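Local structure of SusD/RagB family nutrient-binding outer membrane lipoprotein (Bacteroides vulgatus, 4F7A) at residues Asn51-Met56 with Asp70-Tyr75; Tyr60-Ala65 with Val298-Tyr303; Leu450-Thr455 with Asp463-Ile468. The protein probably binds glycans, perhaps mucin O-glycans, at the outer membrane as a SusD-like lipoprotein, consistent with a part in nutrient uptake. All coordinates share one frame; numbering follows the deposited sequence.

Contact 1. Residues Asn51-Met56 with Asp70-Tyr75; sequences NLNHDM and DKNTVY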
ATOM      1  N   ASN A  51       7.144  -4.877   6.813  1.00 14.14           N
ATOM      2  CA  ASN A  51       8.263  -3.940   6.936  1.00 14.17           C
ATOM      3  C   ASN A  51       9.527  -4.408   6.233  1.00 14.70           C
ATOM      4  O   ASN A  51      10.222  -3.601   5.594  1.00 15.26           O
ATOM      5  CB  ASN A  51       8.577  -3.595   8.393  1.00 17.08           C
ATOM      6  CG  ASN A  51       9.419  -2.346   8.521  1.00 16.03           C
ATOM      7  OD1 ASN A  51      10.481  -2.381   9.137  1.00 16.15           O
ATOM      8  ND2 ASN A  51       8.947  -1.211   7.926  1.00 14.80           N
ATOM      9  N   LEU A  52       9.814  -5.704   6.317  1.00 15.77           N
ATOM     10  CA  LEU A  52      10.989  -6.253   5.639  1.00 13.40           C
ATOM     11  C   LEU A  52      10.744  -6.681   4.180  1.00 15.99           C
ATOM     12  O   LEU A  52      11.646  -7.222   3.524  1.00 14.70           O
ATOM     13  CB  LEU A  52      11.576  -7.399   6.429  1.00 14.61           C
ATOM     14  CG  LEU A  52      12.258  -7.052   7.744  1.00 13.91           C
ATOM     15  CD1 LEU A  52      12.466  -8.327   8.553  1.00 14.53           C
ATOM     16  CD2 LEU A  52      13.602  -6.318   7.532  1.00 14.53           C
ATOM     17  N   ASN A  53       9.534  -6.448   3.679  1.00 15.74           N
ATOM     18  CA  ASN A  53       9.207  -6.674   2.280  1.00 14.44           C
ATOM     19  C   ASN A  53       8.768  -5.353   1.615  1.00 13.18           C
ATOM     20  O   ASN A  53       9.589  -4.541   1.201  1.00 14.09           O
ATOM     21  CB  ASN A  53       8.114  -7.749   2.190  1.00 14.66           C
ATOM     22  CG  ASN A  53       8.566  -9.065   2.729  1.00 16.62           C
ATOM     23  OD1 ASN A  53       9.357  -9.766   2.089  1.00 16.76           O
ATOM     24  ND2 ASN A  53       8.065  -9.426   3.888  1.00 18.11           N
ATOM     25  N   HIS A  54       7.472  -5.111   1.588  1.00 13.06           N
ATOM     26  CA  HIS A  54       6.902  -3.992   0.843  1.00 12.27           C
ATOM     27  C   HIS A  54       7.485  -2.643   1.229  1.00 13.76           C
ATOM     28  O   HIS A  54       7.677  -1.802   0.377  1.00 12.41           O
ATOM     29  CB  HIS A  54       5.390  -3.939   1.059  1.00 13.70           C
ATOM     30  CG  HIS A  54       4.720  -5.265   0.907  1.00 12.38           C
ATOM     31  ND1 HIS A  54       4.965  -6.322   1.759  1.00 12.24           N
ATOM     32  CD2 HIS A  54       3.765  -5.688   0.044  1.00 12.12           C
ATOM     33  CE1 HIS A  54       4.214  -7.353   1.401  1.00 14.57           C
ATOM     34  NE2 HIS A  54       3.482  -6.995   0.359  1.00 13.31           N
ATOM     35  N   ASP A  55       7.699  -2.421   2.516  1.00 12.97           N
ATOM     36  CA  ASP A  55       8.146  -1.109   2.996  1.00 12.78           C
ATOM     37  C   ASP A  55       9.559  -0.804   2.511  1.00 12.34           C
ATOM     38  O   ASP A  55       9.918   0.362   2.342  1.00 12.35           O
ATOM     39  CB  ASP A  55       8.100  -1.045   4.526  1.00 12.65           C
ATOM     40  CG  ASP A  55       6.681  -0.853   5.082  1.00 14.96           C
ATOM     41  OD1 ASP A  55       5.720  -0.680   4.291  1.00 15.87           O
ATOM     42  OD2 ASP A  55       6.539  -0.873   6.324  1.00 15.27           O
HETATM   43  N   MSE A  56      10.358  -1.852   2.324  1.00 11.07           N
HETATM   44  CA  MSE A  56      11.683  -1.689   1.768  1.00 12.14           C
HETATM   45  C   MSE A  56      11.617  -1.600   0.242  1.00 11.78           C
HETATM   46  O   MSE A  56      12.238  -0.706  -0.366  1.00 10.29           O
HETATM   47  CB  MSE A  56      12.599  -2.839   2.193  1.00 11.61           C
HETATM   48  CG  MSE A  56      13.962  -2.726   1.527  1.00 13.81           C
HETATM   49 SE   MSE A  56      15.257  -3.999   2.160  0.75 13.52          SE
HETATM   50  CE  MSE A  56      14.272  -5.548   1.927  1.00 11.86           C
ATOM     51  N   ASP A  70      22.082  -9.812   3.670  1.00 14.39           N
ATOM     52  CA  ASP A  70      22.332 -10.895   2.721  1.00 18.06           C
ATOM     53  C   ASP A  70      21.007 -11.580   2.341  1.00 17.12           C
ATOM     54  O   ASP A  70      20.984 -12.633   1.704  1.00 16.40           O
ATOM     55  CB  ASP A  70      23.357 -11.909   3.264  1.00 19.48           C
ATOM     56  CG  ASP A  70      22.946 -12.550   4.589  1.00 21.22           C
ATOM     57  OD1 ASP A  70      21.895 -12.208   5.162  1.00 21.21           O
ATOM     58  OD2 ASP A  70      23.703 -13.408   5.057  1.00 25.24           O
ATOM     59  N   LYS A  71      19.909 -10.935   2.694  1.00 15.73           N
ATOM     60  CA  LYS A  71      18.582 -11.475   2.411  1.00 15.69           C
ATOM     61  C   LYS A  71      17.779 -10.592   1.437  1.00 16.31           C
ATOM     62  O   LYS A  71      18.231 -10.373   0.297  1.00 14.37           O
ATOM     63  CB  LYS A  71      17.864 -11.765   3.738  1.00 16.65           C
ATOM     64  CG  LYS A  71      18.641 -12.774   4.629  1.00 18.31           C
ATOM     65  CD  LYS A  71      17.994 -12.970   6.002  1.00 22.04           C
ATOM     66  CE  LYS A  71      18.746 -14.006   6.817  1.00 30.06           C
ATOM     67  NZ  LYS A  71      20.136 -13.599   7.115  1.00 21.53           N
ATOM     68  N   ASN A  72      16.609 -10.098   1.846  1.00 12.68           N
ATOM     69  CA  ASN A  72      15.671  -9.462   0.925  1.00 13.31           C
ATOM     70  C   ASN A  72      16.279  -8.267   0.200  1.00 14.43           C
ATOM     71  O   ASN A  72      15.993  -8.055  -0.975  1.00 13.46           O
ATOM     72  CB  ASN A  72      14.388  -9.023   1.642  1.00 13.67           C
ATOM     73  CG  ASN A  72      13.377 -10.141   1.785  1.00 14.19           C
ATOM     74  OD1 ASN A  72      13.703 -11.301   1.585  1.00 12.59           O
ATOM     75  ND2 ASN A  72      12.127  -9.788   2.152  1.00 14.29           N
ATOM     76  N   THR A  73      17.097  -7.485   0.909  1.00 13.61           N
ATOM     77  CA  THR A  73      17.652  -6.278   0.331  1.00 12.81           C
ATOM     78  C   THR A  73      18.460  -6.551  -0.943  1.00 13.54           C
ATOM     79  O   THR A  73      18.462  -5.718  -1.858  1.00 14.93           O
ATOM     80  CB  THR A  73      18.469  -5.458   1.377  1.00 15.80           C
ATOM     81  OG1 THR A  73      18.744  -4.152   0.846  1.00 15.10           O
ATOM     82  CG2 THR A  73      19.782  -6.164   1.791  1.00 11.48           C
ATOM     83  N   VAL A  74      19.129  -7.702  -1.002  1.00 11.71           N
ATOM     84  CA  VAL A  74      19.906  -8.114  -2.201  1.00 13.63           C
ATOM     85  C   VAL A  74      19.149  -9.151  -3.023  1.00 14.63           C
ATOM     86  O   VAL A  74      19.728  -9.891  -3.830  1.00 15.06           O
ATOM     87  CB  VAL A  74      21.316  -8.634  -1.852  1.00 13.93           C
ATOM     88  CG1 VAL A  74      22.209  -7.518  -1.345  1.00 13.02           C
ATOM     89  CG2 VAL A  74      21.268  -9.851  -0.824  1.00 12.39           C
ATOM     90  N   TYR A  75      17.831  -9.173  -2.861  1.00 13.30           N
ATOM     91  CA  TYR A  75      16.965 -10.070  -3.621  1.00 13.29           C
ATOM     92  C   TYR A  75      17.250 -11.560  -3.375  1.00 15.69           C
ATOM     93  O   TYR A  75      16.900 -12.388  -4.218  1.00 15.22           O
ATOM     94  CB  TYR A  75      16.994  -9.789  -5.134  1.00 13.15           C
ATOM     95  CG  TYR A  75      16.369  -8.493  -5.625  1.00 13.31           C
ATOM     96  CD1 TYR A  75      15.439  -7.770  -4.864  1.00 13.29           C
ATOM     97  CD2 TYR A  75      16.678  -8.016  -6.880  1.00 13.65           C
ATOM     98  CE1 TYR A  75      14.855  -6.611  -5.358  1.00 15.67           C
ATOM     99  CE2 TYR A  75      16.104  -6.852  -7.376  1.00  9.98           C
ATOM    100  CZ  TYR A  75      15.203  -6.159  -6.618  1.00 12.92           C
ATOM    101  OH  TYR A  75      14.655  -5.021  -7.146  1.00 11.60           O
TER
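The break between helix 44-51 and helix 54-57 packs here against a 3-10 turn at Asn72 and Thr73, and the side-chain amide of Asn72 makes the polar join. Its ND2 donates to Leu52 O, 2.9 Å away, with an N-H...O angle of 152°. The donor stands above the Leu52 carbonyl plane, not on a lone pair. Asn53 OD1 also lies 2.8 Å from Asn72 ND2, and the two amide planes are turned 54° apart. The other ends of both amides are held elsewhere: Asn72 OD1 accepts from Glu78 N, and Asn53 ND2 donates to Trp81 O. Met56, a selenomethionine, supplies the apolar half. Its chain runs out extended, with CG anti to the backbone N (chi1 176°), and bends at the last torsion. That bend lays CE against Asn72 CB at 3.5 Å. SE lies 3.6 Å from Thr73 CB, and the two side chains cross at about a right angle. Thr73 OG1 is hydrogen-bonded to His62 NE2. The contact is buried. Helix 79-82 packs on Leu52 and Asn72 through Trp81, helix 44-51 touches Leu52 through Gln47, and strand 61-62 meets Met56 through His62.

Contact 2. Residues Tyr60-Ala65 with Val298-Tyr303; sequences YFHDFA and VPQGVY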
ATOM      1  N   TYR A  60      10.714   3.320   0.707  1.00 12.93           N
ATOM      2  CA  TYR A  60      10.479   4.168   1.875  1.00 11.45           C
ATOM      3  C   TYR A  60      11.475   3.922   3.008  1.00 13.00           C
ATOM      4  O   TYR A  60      11.987   4.873   3.611  1.00 13.15           O
ATOM      5  CB  TYR A  60       9.098   3.937   2.500  1.00 11.93           C
ATOM      6  CG  TYR A  60       7.898   4.447   1.757  1.00 11.22           C
ATOM      7  CD1 TYR A  60       7.991   5.411   0.743  1.00 11.25           C
ATOM      8  CD2 TYR A  60       6.640   3.987   2.102  1.00 11.10           C
ATOM      9  CE1 TYR A  60       6.834   5.878   0.092  1.00 12.50           C
ATOM     10  CE2 TYR A  60       5.501   4.433   1.453  1.00  8.50           C
ATOM     11  CZ  TYR A  60       5.601   5.375   0.450  1.00 11.09           C
ATOM     12  OH  TYR A  60       4.430   5.810  -0.123  1.00 10.14           O
ATOM     13  N   PHE A  61      11.673   2.652   3.345  1.00 13.29           N
ATOM     14  CA  PHE A  61      12.351   2.267   4.596  1.00 12.66           C
ATOM     15  C   PHE A  61      13.433   1.226   4.393  1.00 13.03           C
ATOM     16  O   PHE A  61      13.459   0.497   3.395  1.00 12.23           O
ATOM     17  CB  PHE A  61      11.351   1.744   5.643  1.00 12.70           C
ATOM     18  CG  PHE A  61      10.344   2.763   6.091  1.00 13.30           C
ATOM     19  CD1 PHE A  61      10.739   3.857   6.852  1.00 12.21           C
ATOM     20  CD2 PHE A  61       8.996   2.621   5.773  1.00 13.70           C
ATOM     21  CE1 PHE A  61       9.815   4.808   7.262  1.00 15.65           C
ATOM     22  CE2 PHE A  61       8.055   3.584   6.197  1.00 12.69           C
ATOM     23  CZ  PHE A  61       8.490   4.681   6.930  1.00 14.02           C
ATOM     24  N   HIS A  62      14.349   1.164   5.355  1.00 13.05           N
ATOM     25  CA  HIS A  62      15.375   0.116   5.370  1.00 14.73           C
ATOM     26  C   HIS A  62      15.819  -0.118   6.799  1.00 14.77           C
ATOM     27  O   HIS A  62      15.788   0.790   7.626  1.00 15.29           O
ATOM     28  CB  HIS A  62      16.564   0.494   4.478  1.00 14.16           C
ATOM     29  CG  HIS A  62      17.322  -0.682   3.947  1.00 15.22           C
ATOM     30  ND1 HIS A  62      18.108  -1.479   4.750  1.00 14.95           N
ATOM     31  CD2 HIS A  62      17.411  -1.201   2.697  1.00 16.32           C
ATOM     32  CE1 HIS A  62      18.657  -2.436   4.018  1.00 20.02           C
ATOM     33  NE2 HIS A  62      18.245  -2.293   2.767  1.00 15.49           N
ATOM     34  N   ASP A  63      16.149  -1.364   7.106  1.00 15.43           N
ATOM     35  CA  ASP A  63      16.714  -1.724   8.385  1.00 14.94           C
ATOM     36  C   ASP A  63      18.185  -1.303   8.424  1.00 17.00           C
ATOM     37  O   ASP A  63      18.750  -0.961   7.391  1.00 19.07           O
ATOM     38  CB  ASP A  63      16.518  -3.234   8.604  1.00 17.04           C
ATOM     39  CG  ASP A  63      16.370  -3.600  10.076  1.00 18.54           C
ATOM     40  OD1 ASP A  63      17.276  -3.243  10.845  1.00 19.96           O
ATOM     41  OD2 ASP A  63      15.358  -4.232  10.460  1.00 19.69           O
ATOM     42  N   PHE A  64      18.797  -1.289   9.606  1.00 15.94           N
ATOM     43  CA  PHE A  64      20.237  -1.020   9.721  1.00 18.52           C
ATOM     44  C   PHE A  64      21.047  -2.301   9.934  1.00 16.73           C
ATOM     45  O   PHE A  64      22.285  -2.280   9.839  1.00 16.28           O
ATOM     46  CB  PHE A  64      20.535  -0.050  10.881  1.00 18.17           C
ATOM     47  CG  PHE A  64      20.475  -0.696  12.241  1.00 21.00           C
ATOM     48  CD1 PHE A  64      19.268  -1.040  12.812  1.00 23.10           C
ATOM     49  CD2 PHE A  64      21.641  -0.980  12.943  1.00 31.60           C
ATOM     50  CE1 PHE A  64      19.217  -1.663  14.066  1.00 26.20           C
ATOM     51  CE2 PHE A  64      21.595  -1.595  14.200  1.00 30.01           C
ATOM     52  CZ  PHE A  64      20.379  -1.940  14.751  1.00 33.51           C
ATOM     53  N   ALA A  65      20.367  -3.402  10.239  1.00 16.59           N
ATOM     54  CA  ALA A  65      21.063  -4.584  10.732  1.00 17.74           C
ATOM     55  C   ALA A  65      21.720  -5.308   9.585  1.00 16.28           C
ATOM     56  O   ALA A  65      21.027  -5.892   8.730  1.00 15.82           O
ATOM     57  CB  ALA A  65      20.108  -5.528  11.509  1.00 18.15           C
ATOM     58  N   VAL A 298      19.175   5.046   3.187  1.00 11.08           N
ATOM     59  CA  VAL A 298      19.888   3.806   3.006  1.00 12.59           C
ATOM     60  C   VAL A 298      19.672   3.231   1.612  1.00 12.96           C
ATOM     61  O   VAL A 298      18.534   3.026   1.195  1.00 13.40           O
ATOM     62  CB  VAL A 298      19.444   2.784   4.094  1.00 10.94           C
ATOM     63  CG1 VAL A 298      20.201   1.459   3.958  1.00 13.00           C
ATOM     64  CG2 VAL A 298      19.641   3.425   5.514  1.00 12.68           C
ATOM     65  N   PRO A 299      20.758   2.961   0.874  1.00 11.93           N
ATOM     66  CA  PRO A 299      20.583   2.344  -0.448  1.00 13.74           C
ATOM     67  C   PRO A 299      20.241   0.860  -0.330  1.00 14.04           C
ATOM     68  O   PRO A 299      20.869   0.145   0.448  1.00 13.56           O
ATOM     69  CB  PRO A 299      21.963   2.499  -1.092  1.00 14.39           C
ATOM     70  CG  PRO A 299      22.897   2.454   0.085  1.00 15.51           C
ATOM     71  CD  PRO A 299      22.174   3.123   1.222  1.00 14.05           C
ATOM     72  N   GLN A 300      19.273   0.397  -1.110  1.00 13.48           N
ATOM     73  CA  GLN A 300      18.924  -1.022  -1.083  1.00 14.44           C
ATOM     74  C   GLN A 300      19.988  -1.861  -1.803  1.00 14.88           C
ATOM     75  O   GLN A 300      20.572  -1.442  -2.807  1.00 15.17           O
ATOM     76  CB  GLN A 300      17.547  -1.265  -1.730  1.00 15.40           C
ATOM     77  CG  GLN A 300      16.917  -2.599  -1.304  1.00 13.79           C
ATOM     78  CD  GLN A 300      15.737  -3.005  -2.134  1.00 18.56           C
ATOM     79  OE1 GLN A 300      14.764  -2.252  -2.233  1.00 18.43           O
ATOM     80  NE2 GLN A 300      15.766  -4.237  -2.661  1.00 13.68           N
ATOM     81  N   GLY A 301      20.214  -3.062  -1.292  1.00 13.61           N
ATOM     82  CA  GLY A 301      21.045  -4.053  -1.980  1.00 13.86           C
ATOM     83  C   GLY A 301      22.526  -3.906  -1.776  1.00 14.14           C
ATOM     84  O   GLY A 301      23.308  -4.277  -2.661  1.00 14.04           O
ATOM     85  N   VAL A 302      22.932  -3.355  -0.628  1.00 13.35           N
ATOM     86  CA  VAL A 302      24.339  -3.329  -0.255  1.00 13.78           C
ATOM     87  C   VAL A 302      24.607  -4.579   0.611  1.00 16.56           C
ATOM     88  O   VAL A 302      24.102  -4.698   1.725  1.00 15.67           O
ATOM     89  CB  VAL A 302      24.715  -2.042   0.494  1.00 13.40           C
ATOM     90  CG1 VAL A 302      26.191  -2.074   0.926  1.00 11.47           C
ATOM     91  CG2 VAL A 302      24.467  -0.822  -0.400  1.00 14.71           C
ATOM     92  N   TYR A 303      25.374  -5.505   0.062  1.00 16.74           N
ATOM     93  CA  TYR A 303      25.572  -6.803   0.675  1.00 17.48           C
ATOM     94  C   TYR A 303      26.394  -6.653   1.940  1.00 18.60           C
ATOM     95  O   TYR A 303      27.400  -5.957   1.952  1.00 17.57           O
ATOM     96  CB  TYR A 303      26.288  -7.757  -0.294  1.00 17.58           C
ATOM     97  CG  TYR A 303      26.572  -9.095   0.338  1.00 16.25           C
ATOM     98  CD1 TYR A 303      25.593 -10.092   0.373  1.00 15.72           C
ATOM     99  CD2 TYR A 303      27.790  -9.346   0.961  1.00 21.33           C
ATOM    100  CE1 TYR A 303      25.838 -11.316   0.963  1.00 19.10           C
ATOM    101  CE2 TYR A 303      28.037 -10.568   1.584  1.00 28.08           C
ATOM    102  CZ  TYR A 303      27.058 -11.544   1.579  1.00 25.37           C
ATOM    103  OH  TYR A 303      27.301 -12.748   2.187  1.00 28.27           O
TER
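His62 and Val298 form the tight part of this contact. Val298 CG1 sits over one face of the imidazole as a CH-pi contact, 3.8 Å from the ring centroid and 23° off the ring normal. It is offset toward the rim, so its closest ring atom is CG of His62, at 3.6 Å. Val298 CB also meets His62 CB at 3.7 Å, and the valine stands across the histidine side chain. In Val298, CG1 is anti to the backbone N (chi1 -179°), and this places that methyl over the ring.

The imidazole is fixed in rotation from both nitrogens. ND1 donates to Asp63 O at 2.8 Å, nearly straight at 169°, with the acceptor in the ring plane. NE2 is hydrogen-bonded to Thr73 OG1, beyond the two segments.

The packing is looser toward Gln300, which is partly exposed. Its CA approaches His62 CD2 obliquely at 4.1 Å. Its CG is 4.3 Å from the same CD2. The amide end turns to another partner, with NE2 donating to Thr73 O. Beyond His62 the chain turns at Asp63: its OD1 accepts from Ala65 N at 3.2 Å, an Asx turn.

Strand 61-62 pairs antiparallel with strand 262-263, and Val298 makes backbone bonds to Met263 and Ala265. The arrangement is that of a small two-stranded sheet with a long loop packed beside it, within the largely helical SusD-like fold.

Contact 3. Residues Leu450-Thr455 with Asp463-Ile468; sequences LFKVQT and DTDIMI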
ATOM      1  N   LEU A 450      12.759   4.211  -8.652  1.00 10.79           N
ATOM      2  CA  LEU A 450      13.558   3.748  -7.541  1.00 11.98           C
ATOM      3  C   LEU A 450      14.981   3.372  -7.972  1.00 11.51           C
ATOM      4  O   LEU A 450      15.185   2.770  -9.039  1.00 11.11           O
ATOM      5  CB  LEU A 450      12.900   2.504  -6.903  1.00 13.17           C
ATOM      6  CG  LEU A 450      11.480   2.598  -6.305  1.00 14.22           C
ATOM      7  CD1 LEU A 450      11.075   1.245  -5.677  1.00 13.96           C
ATOM      8  CD2 LEU A 450      11.345   3.714  -5.284  1.00 13.21           C
ATOM      9  N   PHE A 451      15.953   3.713  -7.126  1.00 11.27           N
ATOM     10  CA  PHE A 451      17.299   3.209  -7.287  1.00 10.52           C
ATOM     11  C   PHE A 451      17.266   1.689  -7.326  1.00 12.32           C
ATOM     12  O   PHE A 451      16.572   1.056  -6.522  1.00 11.79           O
ATOM     13  CB  PHE A 451      18.199   3.633  -6.116  1.00 10.72           C
ATOM     14  CG  PHE A 451      18.557   5.090  -6.114  1.00 12.46           C
ATOM     15  CD1 PHE A 451      19.308   5.632  -7.146  1.00 10.64           C
ATOM     16  CD2 PHE A 451      18.200   5.895  -5.048  1.00 12.35           C
ATOM     17  CE1 PHE A 451      19.662   6.945  -7.147  1.00 10.80           C
ATOM     18  CE2 PHE A 451      18.537   7.230  -5.032  1.00 13.95           C
ATOM     19  CZ  PHE A 451      19.282   7.769  -6.079  1.00  8.77           C
ATOM     20  N   LYS A 452      18.053   1.112  -8.234  1.00 13.65           N
ATOM     21  CA  LYS A 452      18.199  -0.354  -8.346  1.00 13.82           C
ATOM     22  C   LYS A 452      19.120  -0.944  -7.286  1.00 13.89           C
ATOM     23  O   LYS A 452      20.008  -0.271  -6.796  1.00 13.94           O
ATOM     24  CB  LYS A 452      18.782  -0.743  -9.701  1.00 13.79           C
ATOM     25  CG  LYS A 452      18.228  -0.001 -10.931  1.00 15.55           C
ATOM     26  CD  LYS A 452      16.738  -0.135 -11.137  1.00 15.01           C
ATOM     27  CE  LYS A 452      16.316   0.452 -12.498  1.00 18.07           C
ATOM     28  NZ  LYS A 452      14.869   0.311 -12.786  1.00 16.38           N
ATOM     29  N   VAL A 453      18.926  -2.225  -6.966  1.00 13.53           N
ATOM     30  CA  VAL A 453      19.767  -2.890  -5.993  1.00 14.21           C
ATOM     31  C   VAL A 453      21.223  -2.852  -6.443  1.00 15.19           C
ATOM     32  O   VAL A 453      21.512  -2.956  -7.620  1.00 13.20           O
ATOM     33  CB  VAL A 453      19.315  -4.362  -5.679  1.00 14.20           C
ATOM     34  CG1 VAL A 453      17.898  -4.364  -5.109  1.00 15.13           C
ATOM     35  CG2 VAL A 453      19.461  -5.286  -6.912  1.00 12.10           C
ATOM     36  N   GLN A 454      22.143  -2.660  -5.506  1.00 15.45           N
ATOM     37  CA  GLN A 454      23.565  -2.584  -5.866  1.00 16.09           C
ATOM     38  C   GLN A 454      24.124  -3.972  -6.128  1.00 17.15           C
ATOM     39  O   GLN A 454      24.975  -4.149  -7.009  1.00 15.73           O
ATOM     40  CB  GLN A 454      24.345  -1.887  -4.753  1.00 15.35           C
ATOM     41  CG  GLN A 454      23.770  -0.508  -4.426  1.00 15.16           C
ATOM     42  CD  GLN A 454      24.809   0.459  -3.933  1.00 15.59           C
ATOM     43  OE1 GLN A 454      25.908   0.059  -3.532  1.00 15.24           O
ATOM     44  NE2 GLN A 454      24.471   1.743  -3.949  1.00 15.96           N
ATOM     45  N   THR A 455      23.633  -4.949  -5.360  1.00 17.16           N
ATOM     46  CA  THR A 455      23.997  -6.363  -5.492  1.00 16.46           C
ATOM     47  C   THR A 455      22.719  -7.194  -5.619  1.00 16.90           C
ATOM     48  O   THR A 455      21.769  -7.017  -4.839  1.00 17.25           O
ATOM     49  CB  THR A 455      24.810  -6.842  -4.282  1.00 18.61           C
ATOM     50  OG1 THR A 455      26.084  -6.163  -4.257  1.00 19.34           O
ATOM     51  CG2 THR A 455      25.016  -8.381  -4.297  1.00 16.32           C
ATOM     52  N   ASP A 463      15.524  -9.635 -12.147  1.00 14.62           N
ATOM     53  CA  ASP A 463      16.356  -8.764 -12.980  1.00 14.69           C
ATOM     54  C   ASP A 463      16.577  -7.431 -12.257  1.00 14.58           C
ATOM     55  O   ASP A 463      15.629  -6.809 -11.762  1.00 15.97           O
ATOM     56  CB  ASP A 463      15.684  -8.524 -14.337  1.00 15.91           C
ATOM     57  CG  ASP A 463      16.536  -7.681 -15.278  1.00 18.59           C
ATOM     58  OD1 ASP A 463      17.545  -8.230 -15.810  1.00 20.47           O
ATOM     59  OD2 ASP A 463      16.199  -6.490 -15.492  1.00 17.29           O
ATOM     60  N   THR A 464      17.823  -6.988 -12.200  1.00 13.20           N
ATOM     61  CA  THR A 464      18.153  -5.741 -11.512  1.00 12.24           C
ATOM     62  C   THR A 464      17.357  -4.548 -12.056  1.00 14.13           C
ATOM     63  O   THR A 464      16.738  -3.831 -11.291  1.00 14.08           O
ATOM     64  CB  THR A 464      19.662  -5.471 -11.600  1.00 15.77           C
ATOM     65  OG1 THR A 464      20.344  -6.481 -10.844  1.00 15.86           O
ATOM     66  CG2 THR A 464      20.014  -4.067 -11.063  1.00 16.15           C
ATOM     67  N   ASP A 465      17.348  -4.366 -13.377  1.00 12.95           N
ATOM     68  CA  ASP A 465      16.664  -3.225 -13.987  1.00 12.30           C
ATOM     69  C   ASP A 465      15.120  -3.325 -14.008  1.00 13.84           C
ATOM     70  O   ASP A 465      14.425  -2.335 -13.743  1.00 14.57           O
ATOM     71  CB  ASP A 465      17.224  -2.949 -15.391  1.00 14.31           C
ATOM     72  CG  ASP A 465      18.577  -2.215 -15.343  1.00 18.49           C
ATOM     73  OD1 ASP A 465      18.778  -1.402 -14.423  1.00 22.59           O
ATOM     74  OD2 ASP A 465      19.440  -2.473 -16.206  1.00 16.10           O
ATOM     75  N   ILE A 466      14.572  -4.506 -14.299  1.00 12.63           N
ATOM     76  CA  ILE A 466      13.117  -4.651 -14.232  1.00 12.24           C
ATOM     77  C   ILE A 466      12.667  -4.470 -12.765  1.00 12.44           C
ATOM     78  O   ILE A 466      11.628  -3.872 -12.492  1.00 11.93           O
ATOM     79  CB  ILE A 466      12.649  -5.979 -14.814  1.00 13.28           C
ATOM     80  CG1 ILE A 466      12.900  -5.988 -16.339  1.00 18.56           C
ATOM     81  CG2 ILE A 466      11.174  -6.234 -14.531  1.00 11.63           C
ATOM     82  CD1 ILE A 466      12.901  -7.395 -16.945  1.00 20.46           C
HETATM   83  N   MSE A 467      13.482  -4.985 -11.856  1.00 12.02           N
HETATM   84  CA  MSE A 467      13.263  -4.975 -10.417  1.00 12.87           C
HETATM   85  C   MSE A 467      12.250  -6.051 -10.003  1.00 12.26           C
HETATM   86  O   MSE A 467      11.559  -6.659 -10.863  1.00 12.41           O
HETATM   87  CB  MSE A 467      12.858  -3.587  -9.892  1.00 11.88           C
HETATM   88  CG  MSE A 467      13.700  -2.441 -10.438  1.00 14.80           C
HETATM   89 SE   MSE A 467      13.269  -0.734  -9.624  0.75  9.30          SE
HETATM   90  CE  MSE A 467      14.037  -1.120  -7.877  1.00 12.41           C
ATOM     91  N   ILE A 468      12.188  -6.282  -8.694  1.00 13.74           N
ATOM     92  CA  ILE A 468      11.311  -7.302  -8.135  1.00 14.10           C
ATOM     93  C   ILE A 468       9.844  -7.018  -8.524  1.00 13.07           C
ATOM     94  O   ILE A 468       9.382  -5.855  -8.511  1.00 10.98           O
ATOM     95  CB  ILE A 468      11.528  -7.437  -6.593  1.00 13.23           C
ATOM     96  CG1 ILE A 468      10.689  -8.579  -6.033  1.00 12.67           C
ATOM     97  CG2 ILE A 468      11.230  -6.112  -5.827  1.00 10.00           C
ATOM     98  CD1 ILE A 468      11.027  -8.912  -4.537  1.00 10.05           C
TER
HETATM   99  O   HOH W   1      16.770  -3.431  -8.574  1.00 14.24           O
HETATM  100  O   HOH W   2      22.424  -5.427  -9.394  1.00 32.57           O
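Lys452 makes the direct polar bond between the two segments. Its NZ donates to Asp465 O at 2.8 Å, lying in the carbonyl plane and on a lone pair. The chain bends at chi2 (-59°) and is extended beyond it, which carries the ammonium across to that carbonyl. Asp465 OD1 lies 4.6 Å from NZ, too far for a salt bridge, but its charge would probably still favour the ammonium. The aspartate side chain is also about 4 Å from a bound sodium ion.

Two waters add bridges. One accepts from Val453 N and donates to Thr464 O at 2.7 Å. The other donates to Val453 O and is hydrogen-bonded to Thr464 OG1, which also bonds to Asn456 ND2.

Both segments belong to the long loop between helix 435-445 and helix 475-480. The turn at 463-467 is an Asx motif: Asp463 OD2 accepts from Ile466 N through its anti lone pair. Asp463 O accepts from Met467 N.

Most of the van der Waals contacts involve Met467, a selenomethionine. Its SE packs against Lys452 CD at 3.8 Å, the selenomethionine lying across the lysine chain. The bend at chi3 (71°) turns CE toward Leu450 CB, 3.9 Å away. CE also lies 3.6 Å from Phe451 O. At the more open side, Thr464 CG2 rests on Lys452 CB at 3.8 Å.

The three contacts lie on the same side of the chain's centre. Contacts 1 and 2 are nearest, with centres about 8 Å apart, and they interlock along the chain. Thr73 OG1 joins them, 2.7 Å from His62 NE2 and 2.8 Å from Gly301 N. Contact 3 follows later in the chain, its centre about 12 Å from that of contact 1 and about 13 Å from that of contact 2. Tyr75 OH reaches it with a probable hydrogen bond to Ile468 N at 3.2 Å. Val453 packs between both neighbours, its CG1 3.6 Å from Thr73 O and 3.2 Å from Gln300 NE2. The sodium ion lies by contact 3.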